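Local coordinates for protein geranyltranstransferase (Methylococcus capsulatus, PDB 3TS7) that probably condenses isopentenyl diphosphate with allylic diphosphates to make farnesyl diphosphate, using magnesium as cofactor, at residues B[63-68]-B[201-206]; B[56-61]-B[70-75]; B[129-134]-B[146-151]; B[23-28]-B[41-46]. All coordinates share one frame; numbering follows the deposited sequence.

From the N terminus, interaction 4 comes first, closing the short connection between helix 5-27 and helix 36-46. Interaction 2 follows in series and joins helix 53-65 to helix 73-90. The loop it closes contains 63-68, which pairs with 201-206 far along the chain, so interactions 1 and 2 cross; they also touch, Val67 CG1 lying 3.9 Å from Leu72 CD2. Within the long span bracketed by interaction 1 falls interaction 3, the pairing of helix 113-133 with helix 141-155. Leu201 packs against its second helix, while a salt bridge from Arg27 to Asp134 ties interaction 4 to interaction 3. Interactions 2, 3 and 4 link consecutive helices; interaction 1 joins distant parts of the same all-helical fold.

Interaction 1: B[63-68]-B[201-206]; sequences QTIGVA and LARPGL. With PO4 (phosphate ion), chain G.
The flat guanidinium of Arg203 has Leu206 CA over the centre of one face, 3.9 Å above the plane, and a phosphate ion at its edge, while CG of the same side chain packs against Ile65 O. This arginine opens a type II beta turn, Arg203 to Leu206, in the loop between helix 177-201 and helix 208-237 of the all-helical polyprenyl synthetase fold. Its NE donates to phosphate O1 at 3.0 Å in a nearly straight bond (163°), and NH1 reaches O4 of the same ion at 3.1 Å, with a weak, more bent bond to O1. NH2 faces the turn instead and gives a hydrogen bond of 2.9 Å to Pro204 O, which fixes the rotation of the group. CG stands anti to the backbone N (chi1 -153°), and bends at chi2 and chi3 then carry the head over Leu206. The phosphate, probably taken up from the crystallisation liquor, is also hydrogen-bonded by Gln210. Replacing Arg203 with an alanine would probably leave the phosphate without its charged partner and Pro204 O without the NH2 donor. Below the polar layer the contact is apolar. Gly66, with positive phi, leaves the helical course and leads to Val67, whose two methyls both face the other segment: CG2 lies 3.6 Å from Arg203 CB, and CG1 rests 3.9 Å from Ala202 CB. Ile65 and Leu206 cross at about a right angle, with Leu206 CD1 4.0 Å from Ile65 CB.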
loop_
_atom_site.group_PDB
_atom_site.type_symbol
_atom_site.label_atom_id
_atom_site.label_comp_id
_atom_site.label_asym_id
_atom_site.label_seq_id
_atom_site.Cartn_x
_atom_site.Cartn_y
_atom_site.Cartn_z
ATOM N N GLN B 63 5.738 24.209 9.496
ATOM C CA GLN B 63 6.099 25.617 9.672
ATOM C C GLN B 63 5.646 26.133 11.036
ATOM O O GLN B 63 6.350 26.923 11.670
ATOM C CB GLN B 63 5.514 26.475 8.541
ATOM C CG GLN B 63 6.110 27.854 8.458
ATOM C CD GLN B 63 5.480 28.686 7.391
ATOM O OE1 GLN B 63 5.673 28.446 6.198
ATOM N NE2 GLN B 63 4.727 29.689 7.805
ATOM N N THR B 64 4.499 25.637 11.501
ATOM C CA THR B 64 3.916 26.062 12.770
ATOM C C THR B 64 4.744 25.613 13.960
ATOM O O THR B 64 4.953 26.377 14.899
ATOM C CB THR B 64 2.431 25.592 12.876
ATOM O OG1 THR B 64 1.663 26.277 11.879
ATOM C CG2 THR B 64 1.822 25.879 14.251
ATOM N N ILE B 65 5.231 24.384 13.913
ATOM C CA ILE B 65 6.004 23.827 15.022
ATOM C C ILE B 65 7.535 23.956 14.774
ATOM O O ILE B 65 8.341 23.451 15.548
ATOM C CB ILE B 65 5.609 22.345 15.277
ATOM C CG1 ILE B 65 5.903 21.520 14.015
ATOM C CG2 ILE B 65 4.127 22.246 15.683
ATOM C CD1 ILE B 65 5.549 20.041 14.121
ATOM N N GLY B 66 7.923 24.609 13.682
ATOM C CA GLY B 66 9.345 24.893 13.433
ATOM C C GLY B 66 10.181 23.769 12.842
ATOM O O GLY B 66 11.364 23.650 13.155
ATOM N N VAL B 67 9.569 22.934 12.003
ATOM C CA VAL B 67 10.299 21.895 11.280
ATOM C C VAL B 67 10.650 22.470 9.918
ATOM O O VAL B 67 9.798 23.041 9.229
ATOM C CB VAL B 67 9.461 20.582 11.086
ATOM C CG1 VAL B 67 10.262 19.522 10.320
ATOM C CG2 VAL B 67 9.013 20.005 12.418
ATOM N N ALA B 68 11.907 22.296 9.526
ATOM C CA ALA B 68 12.361 22.748 8.229
ATOM C C ALA B 68 11.623 21.966 7.157
ATOM O O ALA B 68 11.343 20.784 7.339
ATOM C CB ALA B 68 13.879 22.541 8.113
ATOM N N LEU B 201 5.811 14.261 13.858
ATOM C CA LEU B 201 6.861 13.252 14.071
ATOM C C LEU B 201 8.234 13.677 13.520
ATOM O O LEU B 201 9.246 13.078 13.875
ATOM C CB LEU B 201 6.441 11.899 13.467
ATOM C CG LEU B 201 5.322 11.151 14.201
ATOM C CD1 LEU B 201 4.666 10.065 13.293
ATOM C CD2 LEU B 201 5.800 10.576 15.539
ATOM N N ALA B 202 8.259 14.674 12.637
ATOM C CA ALA B 202 9.529 15.258 12.170
ATOM C C ALA B 202 10.088 16.356 13.099
ATOM O O ALA B 202 11.084 17.036 12.757
ATOM C CB ALA B 202 9.386 15.761 10.749
ATOM N N ARG B 203 9.454 16.519 14.266
ATOM C CA ARG B 203 9.926 17.439 15.304
ATOM C C ARG B 203 10.304 16.621 16.526
ATOM O O ARG B 203 9.462 16.364 17.375
ATOM C CB ARG B 203 8.848 18.456 15.691
ATOM C CG ARG B 203 9.349 19.820 16.251
ATOM C CD ARG B 203 10.104 19.707 17.568
ATOM N NE ARG B 203 9.612 20.620 18.594
ATOM C CZ ARG B 203 10.043 20.643 19.854
ATOM N NH1 ARG B 203 9.524 21.504 20.722
ATOM N NH2 ARG B 203 10.991 19.808 20.250
ATOM N N PRO B 204 11.587 16.233 16.643
ATOM C CA PRO B 204 11.976 15.379 17.775
ATOM C C PRO B 204 11.610 15.985 19.149
ATOM O O PRO B 204 11.877 17.160 19.406
ATOM C CB PRO B 204 13.499 15.231 17.587
ATOM C CG PRO B 204 13.686 15.396 16.068
ATOM C CD PRO B 204 12.715 16.492 15.724
ATOM N N GLY B 205 10.936 15.202 19.990
ATOM C CA GLY B 205 10.611 15.635 21.344
ATOM C C GLY B 205 9.420 16.577 21.530
ATOM O O GLY B 205 9.164 17.014 22.651
ATOM N N LEU B 206 8.701 16.887 20.447
ATOM C CA LEU B 206 7.459 17.684 20.485
ATOM C C LEU B 206 6.526 17.146 21.557
ATOM O O LEU B 206 6.259 15.945 21.578
ATOM C CB LEU B 206 6.757 17.638 19.132
ATOM C CG LEU B 206 5.525 18.514 18.937
ATOM C CD1 LEU B 206 5.933 19.892 18.467
ATOM C CD2 LEU B 206 4.608 17.882 17.921
HETATM P P PO4 G . 7.041 23.979 18.976
HETATM O O1 PO4 G . 7.808 23.003 18.095
HETATM O O2 PO4 G . 7.604 25.377 18.793
HETATM O O3 PO4 G . 5.575 24.003 18.595
HETATM O O4 PO4 G . 7.173 23.513 20.417
#

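Interaction 2: B[56-61]-B[70-75]; sequences LLTYAT and DLLDGP
Tyr59 reaches across to Asp73 with its hydroxyl, OH donating to OD1 over 2.7 Å. The carboxylate oxygen lies near the ring plane, at the edge, and accepts through its anti lone pair, the one turned away from OD2; ring and carboxylate planes are 73° apart. The ring leaves its helix with CG anti to the carbonyl carbon (chi1 -72°), a course that takes it past Leu72. There the two side chains run alongside each other, pointing opposite ways, and Leu72 CB comes within 4.0 Å of Tyr59 CD1. Farther along, Leu72 CD1 lies 3.9 Å from Thr58 O, and the methyl CG2 of Thr58 makes a looser approach to Pro75 CB at 4.4 Å.

A second shell sets these groups in place. Arg19 of helix 5-27 forms salt bridges with both Asp73 and Asp70, so OD1 of Asp73 serves the tyrosine and a positive charge at once, which would probably favour the ionised carboxylate. The hydroxyl of Thr58 turns to Ser195 O, and its methyl is left to meet the proline. Phe12 and Ser16 pack on Tyr59, and Ala199 on Leu72. The whole is a helix-loop-helix junction of the isoprenoid synthase fold: one side of helix 53-65 meets the start of helix 73-90, which leads at its far end into the first aspartate-rich motif of the family.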
loop_
_atom_site.group_PDB
_atom_site.type_symbol
_atom_site.label_atom_id
_atom_site.label_comp_id
_atom_site.label_asym_id
_atom_site.label_seq_id
_atom_site.Cartn_x
_atom_site.Cartn_y
_atom_site.Cartn_z
ATOM N N LEU B 56 -0.370 20.452 1.897
ATOM C CA LEU B 56 -0.478 21.792 2.498
ATOM C C LEU B 56 -0.589 21.671 4.004
ATOM O O LEU B 56 0.112 22.372 4.729
ATOM C CB LEU B 56 -1.667 22.562 1.947
ATOM C CG LEU B 56 -1.567 23.077 0.514
ATOM C CD1 LEU B 56 -2.923 23.609 0.061
ATOM C CD2 LEU B 56 -0.493 24.123 0.379
ATOM N N LEU B 57 -1.435 20.752 4.473
ATOM C CA LEU B 57 -1.506 20.452 5.899
ATOM C C LEU B 57 -0.165 20.008 6.471
ATOM O O LEU B 57 0.200 20.438 7.548
ATOM C CB LEU B 57 -2.560 19.386 6.184
ATOM C CG LEU B 57 -3.989 19.915 6.071
ATOM C CD1 LEU B 57 -4.953 18.743 6.028
ATOM C CD2 LEU B 57 -4.288 20.847 7.244
ATOM N N THR B 58 0.569 19.145 5.760
ATOM C CA THR B 58 1.897 18.736 6.234
ATOM C C THR B 58 2.862 19.942 6.314
ATOM O O THR B 58 3.484 20.173 7.354
ATOM C CB THR B 58 2.497 17.609 5.357
ATOM O OG1 THR B 58 1.596 16.488 5.364
ATOM C CG2 THR B 58 3.835 17.157 5.925
ATOM N N TYR B 59 2.962 20.700 5.228
ATOM C CA TYR B 59 3.870 21.842 5.194
ATOM C C TYR B 59 3.448 22.922 6.203
ATOM O O TYR B 59 4.284 23.456 6.922
ATOM C CB TYR B 59 3.962 22.429 3.785
ATOM C CG TYR B 59 4.737 21.585 2.765
ATOM C CD1 TYR B 59 6.047 21.155 3.015
ATOM C CD2 TYR B 59 4.160 21.266 1.537
ATOM C CE1 TYR B 59 6.754 20.400 2.057
ATOM C CE2 TYR B 59 4.844 20.523 0.587
ATOM C CZ TYR B 59 6.139 20.100 0.851
ATOM O OH TYR B 59 6.774 19.367 -0.123
ATOM N N ALA B 60 2.151 23.211 6.287
ATOM C CA ALA B 60 1.676 24.254 7.214
ATOM C C ALA B 60 1.874 23.869 8.660
ATOM O O ALA B 60 2.247 24.709 9.468
ATOM C CB ALA B 60 0.203 24.607 6.946
ATOM N N THR B 61 1.631 22.602 8.990
ATOM C CA THR B 61 1.876 22.109 10.342
ATOM C C THR B 61 3.364 22.200 10.692
ATOM O O THR B 61 3.718 22.637 11.777
ATOM C CB THR B 61 1.398 20.645 10.503
ATOM O OG1 THR B 61 -0.010 20.586 10.245
ATOM C CG2 THR B 61 1.683 20.112 11.892
ATOM N N ASP B 70 12.526 20.898 4.261
ATOM C CA ASP B 70 13.331 19.793 3.756
ATOM C C ASP B 70 12.978 18.435 4.366
ATOM O O ASP B 70 12.990 17.428 3.666
ATOM C CB ASP B 70 14.827 20.097 3.960
ATOM C CG ASP B 70 15.369 21.088 2.932
ATOM O OD1 ASP B 70 16.545 21.487 3.048
ATOM O OD2 ASP B 70 14.624 21.476 2.009
ATOM N N LEU B 71 12.669 18.416 5.664
ATOM C CA LEU B 71 12.264 17.188 6.354
ATOM C C LEU B 71 10.825 16.758 6.036
ATOM O O LEU B 71 10.419 15.647 6.388
ATOM C CB LEU B 71 12.417 17.321 7.877
ATOM C CG LEU B 71 13.785 17.651 8.481
ATOM C CD1 LEU B 71 13.724 17.534 10.000
ATOM C CD2 LEU B 71 14.903 16.774 7.931
ATOM N N LEU B 72 10.080 17.624 5.363
ATOM C CA LEU B 72 8.642 17.437 5.162
ATOM C C LEU B 72 8.265 17.054 3.748
ATOM O O LEU B 72 7.169 16.568 3.551
ATOM C CB LEU B 72 7.857 18.698 5.569
ATOM C CG LEU B 72 8.003 19.192 7.015
ATOM C CD1 LEU B 72 7.371 20.556 7.138
ATOM C CD2 LEU B 72 7.425 18.232 8.043
ATOM N N ASP B 73 9.167 17.256 2.779
ATOM C CA ASP B 73 8.923 16.856 1.402
ATOM C C ASP B 73 8.513 15.383 1.265
ATOM O O ASP B 73 7.520 15.091 0.621
ATOM C CB ASP B 73 10.136 17.145 0.506
ATOM C CG ASP B 73 10.386 18.634 0.308
ATOM O OD1 ASP B 73 9.423 19.408 0.144
ATOM O OD2 ASP B 73 11.559 19.034 0.299
ATOM N N GLY B 74 9.281 14.488 1.881
ATOM C CA GLY B 74 9.011 13.054 1.877
ATOM C C GLY B 74 7.649 12.691 2.442
ATOM O O GLY B 74 6.840 12.096 1.728
ATOM N N PRO B 75 7.369 13.079 3.708
ATOM C CA PRO B 75 6.035 12.810 4.269
ATOM C C PRO B 75 4.890 13.455 3.489
ATOM O O PRO B 75 3.844 12.830 3.363
ATOM C CB PRO B 75 6.146 13.371 5.681
ATOM C CG PRO B 75 7.553 13.173 6.016
ATOM C CD PRO B 75 8.277 13.561 4.764
#

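Interaction 3: B[129-134]-B[146-151]; sequences HVLAQD and AMIETL
Leu131 and Ile148 meet in an antiparallel helical hairpin, formed by helix 113-133 and helix 141-155, whose short segments run at 163° with their axes 9.5 Å apart. Leu131 carries most of the contact. Its CB packs on Ile148 CG1 at 3.8 Å, and its CD1 reaches deeper, lying 3.6 Å from Met147 O and 3.8 Å from Leu151 CD2, where the two leucines pass at a slant. CG of Leu131 is anti to the carbonyl carbon (chi1 -69°), which aims the isobutyl group into the patch formed by Met147, Ile148 and Leu151, residues brought to one face by a single helical turn. Ile148 answers with its longer branch: CD1 extends over Ala132, 4.0 Å from its CA. The small alanine allows this close approach.

In the all-helical fold this hairpin lies over helix 73-90, with Ala78 against Leu131, and Val79 and Ile82 against Leu151. It also forms part of the dimer interface, where Ala132 touches Ile148 of the second subunit and His129 and Glu149 hydrogen-bond reciprocally between the two chains, ND1 to OE1. Within the chain, Arg144 binds the carbonyl oxygens of both Leu131 and Asp134, holding the end of the first helix to the second. Along helix 141-155, Thr150 OG1 donates to Ala146 O at 2.9 Å, reaching it from the face opposite to that used by the helical bond from Thr150 N.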
loop_
_atom_site.group_PDB
_atom_site.type_symbol
_atom_site.label_atom_id
_atom_site.label_comp_id
_atom_site.label_asym_id
_atom_site.label_seq_id
_atom_site.Cartn_x
_atom_site.Cartn_y
_atom_site.Cartn_z
ATOM N N HIS B 129 7.641 3.175 0.565
ATOM C CA HIS B 129 9.065 3.211 0.136
ATOM C C HIS B 129 9.679 4.582 0.432
ATOM O O HIS B 129 10.802 4.654 0.973
ATOM C CB HIS B 129 9.211 2.821 -1.345
ATOM C CG HIS B 129 10.517 3.215 -1.975
ATOM N ND1 HIS B 129 11.725 2.651 -1.615
ATOM C CD2 HIS B 129 10.796 4.098 -2.970
ATOM C CE1 HIS B 129 12.689 3.173 -2.357
ATOM N NE2 HIS B 129 12.154 4.063 -3.176
ATOM N N VAL B 130 8.927 5.647 0.132
ATOM C CA VAL B 130 9.368 7.027 0.465
ATOM C C VAL B 130 9.625 7.175 1.977
ATOM O O VAL B 130 10.714 7.593 2.383
ATOM C CB VAL B 130 8.405 8.120 -0.093
ATOM C CG1 VAL B 130 8.754 9.516 0.446
ATOM C CG2 VAL B 130 8.467 8.162 -1.590
ATOM N N LEU B 131 8.688 6.742 2.818
ATOM C CA LEU B 131 8.858 6.913 4.265
ATOM C C LEU B 131 10.003 6.075 4.837
ATOM O O LEU B 131 10.732 6.535 5.717
ATOM C CB LEU B 131 7.561 6.623 5.032
ATOM C CG LEU B 131 6.365 7.567 4.893
ATOM C CD1 LEU B 131 5.227 7.051 5.800
ATOM C CD2 LEU B 131 6.708 9.031 5.258
ATOM N N ALA B 132 10.167 4.856 4.332
ATOM C CA ALA B 132 11.161 3.942 4.891
ATOM C C ALA B 132 12.593 4.313 4.466
ATOM O O ALA B 132 13.543 4.069 5.191
ATOM C CB ALA B 132 10.847 2.491 4.495
ATOM N N GLN B 133 12.733 4.906 3.294
ATOM C CA GLN B 133 14.030 4.988 2.647
ATOM C C GLN B 133 14.523 6.408 2.321
ATOM O O GLN B 133 15.730 6.613 2.221
ATOM C CB GLN B 133 14.022 4.112 1.384
ATOM C CG GLN B 133 15.392 3.815 0.762
ATOM C CD GLN B 133 15.904 4.933 -0.136
ATOM O OE1 GLN B 133 17.114 5.151 -0.240
ATOM N NE2 GLN B 133 14.988 5.675 -0.752
ATOM N N ASP B 134 13.605 7.357 2.120
ATOM C CA ASP B 134 13.942 8.725 1.693
ATOM C C ASP B 134 14.951 9.380 2.664
ATOM O O ASP B 134 14.636 9.578 3.844
ATOM C CB ASP B 134 12.651 9.564 1.542
ATOM C CG ASP B 134 12.867 10.914 0.875
ATOM O OD1 ASP B 134 11.846 11.530 0.497
ATOM O OD2 ASP B 134 14.024 11.379 0.739
ATOM N N ALA B 146 7.428 5.367 13.408
ATOM C CA ALA B 146 6.138 5.940 13.785
ATOM C C ALA B 146 5.405 6.575 12.609
ATOM O O ALA B 146 4.187 6.480 12.531
ATOM C CB ALA B 146 6.313 6.932 14.932
ATOM N N MET B 147 6.129 7.218 11.689
ATOM C CA MET B 147 5.503 7.776 10.487
ATOM C C MET B 147 4.867 6.703 9.612
ATOM O O MET B 147 3.777 6.901 9.050
ATOM C CB MET B 147 6.528 8.488 9.623
ATOM C CG MET B 147 6.987 9.827 10.167
ATOM S SD MET B 147 8.190 10.535 9.051
ATOM C CE MET B 147 8.570 12.065 9.918
ATOM N N ILE B 148 5.583 5.588 9.487
ATOM C CA ILE B 148 5.129 4.447 8.669
ATOM C C ILE B 148 3.877 3.852 9.294
ATOM O O ILE B 148 2.866 3.669 8.600
ATOM C CB ILE B 148 6.235 3.368 8.509
ATOM C CG1 ILE B 148 7.424 3.950 7.725
ATOM C CG2 ILE B 148 5.673 2.116 7.822
ATOM C CD1 ILE B 148 8.754 3.295 8.036
ATOM N N GLU B 149 3.932 3.601 10.603
ATOM C CA GLU B 149 2.764 3.101 11.332
ATOM C C GLU B 149 1.563 4.017 11.194
ATOM O O GLU B 149 0.446 3.539 10.977
ATOM C CB GLU B 149 3.087 2.820 12.806
ATOM C CG GLU B 149 1.849 2.526 13.721
ATOM C CD GLU B 149 0.894 1.422 13.210
ATOM O OE1 GLU B 149 1.240 0.643 12.288
ATOM O OE2 GLU B 149 -0.237 1.340 13.738
ATOM N N THR B 150 1.811 5.326 11.277
ATOM C CA THR B 150 0.778 6.329 11.109
ATOM C C THR B 150 0.110 6.187 9.762
ATOM O O THR B 150 -1.128 6.139 9.677
ATOM C CB THR B 150 1.358 7.757 11.244
ATOM O OG1 THR B 150 1.716 7.965 12.606
ATOM C CG2 THR B 150 0.342 8.812 10.800
ATOM N N LEU B 151 0.919 6.091 8.706
ATOM C CA LEU B 151 0.358 6.042 7.359
ATOM C C LEU B 151 -0.383 4.714 7.123
ATOM O O LEU B 151 -1.444 4.686 6.479
ATOM C CB LEU B 151 1.425 6.286 6.283
ATOM C CG LEU B 151 0.880 6.555 4.863
ATOM C CD1 LEU B 151 0.225 7.922 4.727
ATOM C CD2 LEU B 151 2.015 6.433 3.841
#

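Interaction 4: B[23-28]-B[41-46]; sequences ALDARL and AMRYSV
Arg43 and Asp25 form an ionic pair in which two nitrogens grip one oxygen. NH2 and NH1 of the arginine donate end-on to Asp25 OD1, at 2.7 and 2.9 Å, from nearly in line with its C-O bond. OD1 lies close to the guanidinium plane, whereas the carboxylate stands at 90° to it. Asp25 presents the oxygen by setting CG anti to its backbone nitrogen (chi1 -179°), and the arginine, extended from CG to NE, spans the gap.

A hydrogen bond to a backbone carbonyl adds to the grip: NH1 also donates to Leu28 O, 2.9 Å away, from well above the carbonyl plane (48°). NE binds the carbonyl oxygen of Pro29, so Arg43 gathers both the last turn of helix 5-27 and the chain leaving it. These bonds fasten a helix-loop-helix pair at the N-terminal end of the fold, where helix 36-46 returns roughly antiparallel to helix 5-27. A leucine in place of Arg43 would probably leave the Asp25 carboxylate without its positive mate and Leu28 O without this donor.

Apolar contacts fill the inner side. Leu28 CB lies over one face of the guanidinium, 3.9 Å from Arg43 NE, while its CD1 packs 3.8 Å from Val46 CG1. The same valine methyl meets Leu24 CD1 at 4.0 Å, wedged between the two leucines. Phe81 and Val84 of helix 73-90 continue this layer on Leu24 and Val46 respectively. Leu126 of helix 113-133 packs on Leu28, and Met42 touches Pro157 of the second subunit.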
loop_
_atom_site.group_PDB
_atom_site.type_symbol
_atom_site.label_atom_id
_atom_site.label_comp_id
_atom_site.label_asym_id
_atom_site.label_seq_id
_atom_site.Cartn_x
_atom_site.Cartn_y
_atom_site.Cartn_z
ATOM N N ALA B 23 8.599 17.722 -5.888
ATOM C CA ALA B 23 8.988 16.661 -4.971
ATOM C C ALA B 23 8.340 15.331 -5.374
ATOM O O ALA B 23 8.983 14.270 -5.274
ATOM C CB ALA B 23 8.689 17.038 -3.521
ATOM N N LEU B 24 7.099 15.402 -5.874
ATOM C CA LEU B 24 6.396 14.223 -6.400
ATOM C C LEU B 24 7.063 13.689 -7.678
ATOM O O LEU B 24 7.266 12.481 -7.810
ATOM C CB LEU B 24 4.908 14.514 -6.664
ATOM C CG LEU B 24 4.037 14.849 -5.444
ATOM C CD1 LEU B 24 2.805 15.652 -5.855
ATOM C CD2 LEU B 24 3.644 13.621 -4.667
ATOM N N ASP B 25 7.386 14.599 -8.599
ATOM C CA ASP B 25 8.119 14.286 -9.834
ATOM C C ASP B 25 9.463 13.604 -9.534
ATOM O O ASP B 25 9.807 12.601 -10.168
ATOM C CB ASP B 25 8.340 15.561 -10.661
ATOM C CG ASP B 25 9.081 15.298 -11.971
ATOM O OD1 ASP B 25 8.850 14.247 -12.602
ATOM O OD2 ASP B 25 9.902 16.148 -12.365
ATOM N N ALA B 26 10.191 14.131 -8.550
ATOM C CA ALA B 26 11.457 13.552 -8.122
ATOM C C ALA B 26 11.318 12.148 -7.518
ATOM O O ALA B 26 12.272 11.370 -7.554
ATOM C CB ALA B 26 12.198 14.497 -7.156
ATOM N N ARG B 27 10.137 11.816 -6.984
ATOM C CA ARG B 27 9.917 10.500 -6.366
ATOM C C ARG B 27 9.123 9.535 -7.254
ATOM O O ARG B 27 8.905 8.383 -6.886
ATOM C CB ARG B 27 9.253 10.647 -4.985
ATOM C CG ARG B 27 10.199 11.127 -3.891
ATOM C CD ARG B 27 9.492 11.864 -2.757
ATOM N NE ARG B 27 10.459 12.396 -1.795
ATOM C CZ ARG B 27 11.058 13.585 -1.908
ATOM N NH1 ARG B 27 10.781 14.385 -2.928
ATOM N NH2 ARG B 27 11.938 13.973 -1.002
ATOM N N LEU B 28 8.672 10.001 -8.414
ATOM C CA LEU B 28 7.954 9.114 -9.316
ATOM C C LEU B 28 8.920 8.526 -10.351
ATOM O O LEU B 28 9.713 9.270 -10.933
ATOM C CB LEU B 28 6.804 9.839 -10.016
ATOM C CG LEU B 28 5.527 10.053 -9.180
ATOM C CD1 LEU B 28 4.614 11.042 -9.888
ATOM C CD2 LEU B 28 4.813 8.745 -8.900
ATOM N N ALA B 41 1.086 6.219 -16.208
ATOM C CA ALA B 41 -0.255 6.221 -15.634
ATOM C C ALA B 41 -0.247 6.789 -14.211
ATOM O O ALA B 41 -1.148 7.544 -13.840
ATOM C CB ALA B 41 -0.842 4.819 -15.636
ATOM N N MET B 42 0.770 6.410 -13.433
ATOM C CA MET B 42 1.003 6.963 -12.096
ATOM C C MET B 42 1.258 8.462 -12.152
ATOM O O MET B 42 0.667 9.225 -11.386
ATOM C CB MET B 42 2.192 6.282 -11.429
ATOM C CG MET B 42 2.049 4.801 -11.296
ATOM S SD MET B 42 3.622 4.096 -10.755
ATOM C CE MET B 42 3.194 3.863 -9.090
ATOM N N ARG B 43 2.125 8.871 -13.073
ATOM C CA ARG B 43 2.432 10.282 -13.314
ATOM C C ARG B 43 1.245 11.098 -13.823
ATOM O O ARG B 43 1.124 12.275 -13.496
ATOM C CB ARG B 43 3.600 10.420 -14.287
ATOM C CG ARG B 43 4.931 10.168 -13.629
ATOM C CD ARG B 43 6.079 10.092 -14.611
ATOM N NE ARG B 43 7.325 10.194 -13.868
ATOM C CZ ARG B 43 7.930 11.345 -13.595
ATOM N NH1 ARG B 43 9.050 11.351 -12.894
ATOM N NH2 ARG B 43 7.408 12.489 -14.033
ATOM N N TYR B 44 0.389 10.469 -14.628
ATOM C CA TYR B 44 -0.792 11.126 -15.205
ATOM C C TYR B 44 -1.779 11.477 -14.101
ATOM O O TYR B 44 -2.415 12.527 -14.136
ATOM C CB TYR B 44 -1.453 10.196 -16.215
ATOM C CG TYR B 44 -2.766 10.657 -16.794
ATOM C CD1 TYR B 44 -2.803 11.387 -17.987
ATOM C CD2 TYR B 44 -3.979 10.319 -16.180
ATOM C CE1 TYR B 44 -4.015 11.783 -18.548
ATOM C CE2 TYR B 44 -5.189 10.730 -16.718
ATOM C CZ TYR B 44 -5.202 11.460 -17.900
ATOM O OH TYR B 44 -6.403 11.853 -18.442
ATOM N N SER B 45 -1.900 10.574 -13.136
ATOM C CA SER B 45 -2.788 10.754 -12.003
ATOM C C SER B 45 -2.216 11.648 -10.900
ATOM O O SER B 45 -2.960 12.396 -10.269
ATOM C CB SER B 45 -3.191 9.402 -11.452
ATOM O OG SER B 45 -3.956 8.689 -12.406
ATOM N N VAL B 46 -0.907 11.594 -10.675
ATOM C CA VAL B 46 -0.309 12.356 -9.577
ATOM C C VAL B 46 0.039 13.797 -9.942
ATOM O O VAL B 46 -0.191 14.713 -9.151
ATOM C CB VAL B 46 0.930 11.638 -8.988
ATOM C CG1 VAL B 46 1.682 12.522 -7.987
ATOM C CG2 VAL B 46 0.505 10.382 -8.314
#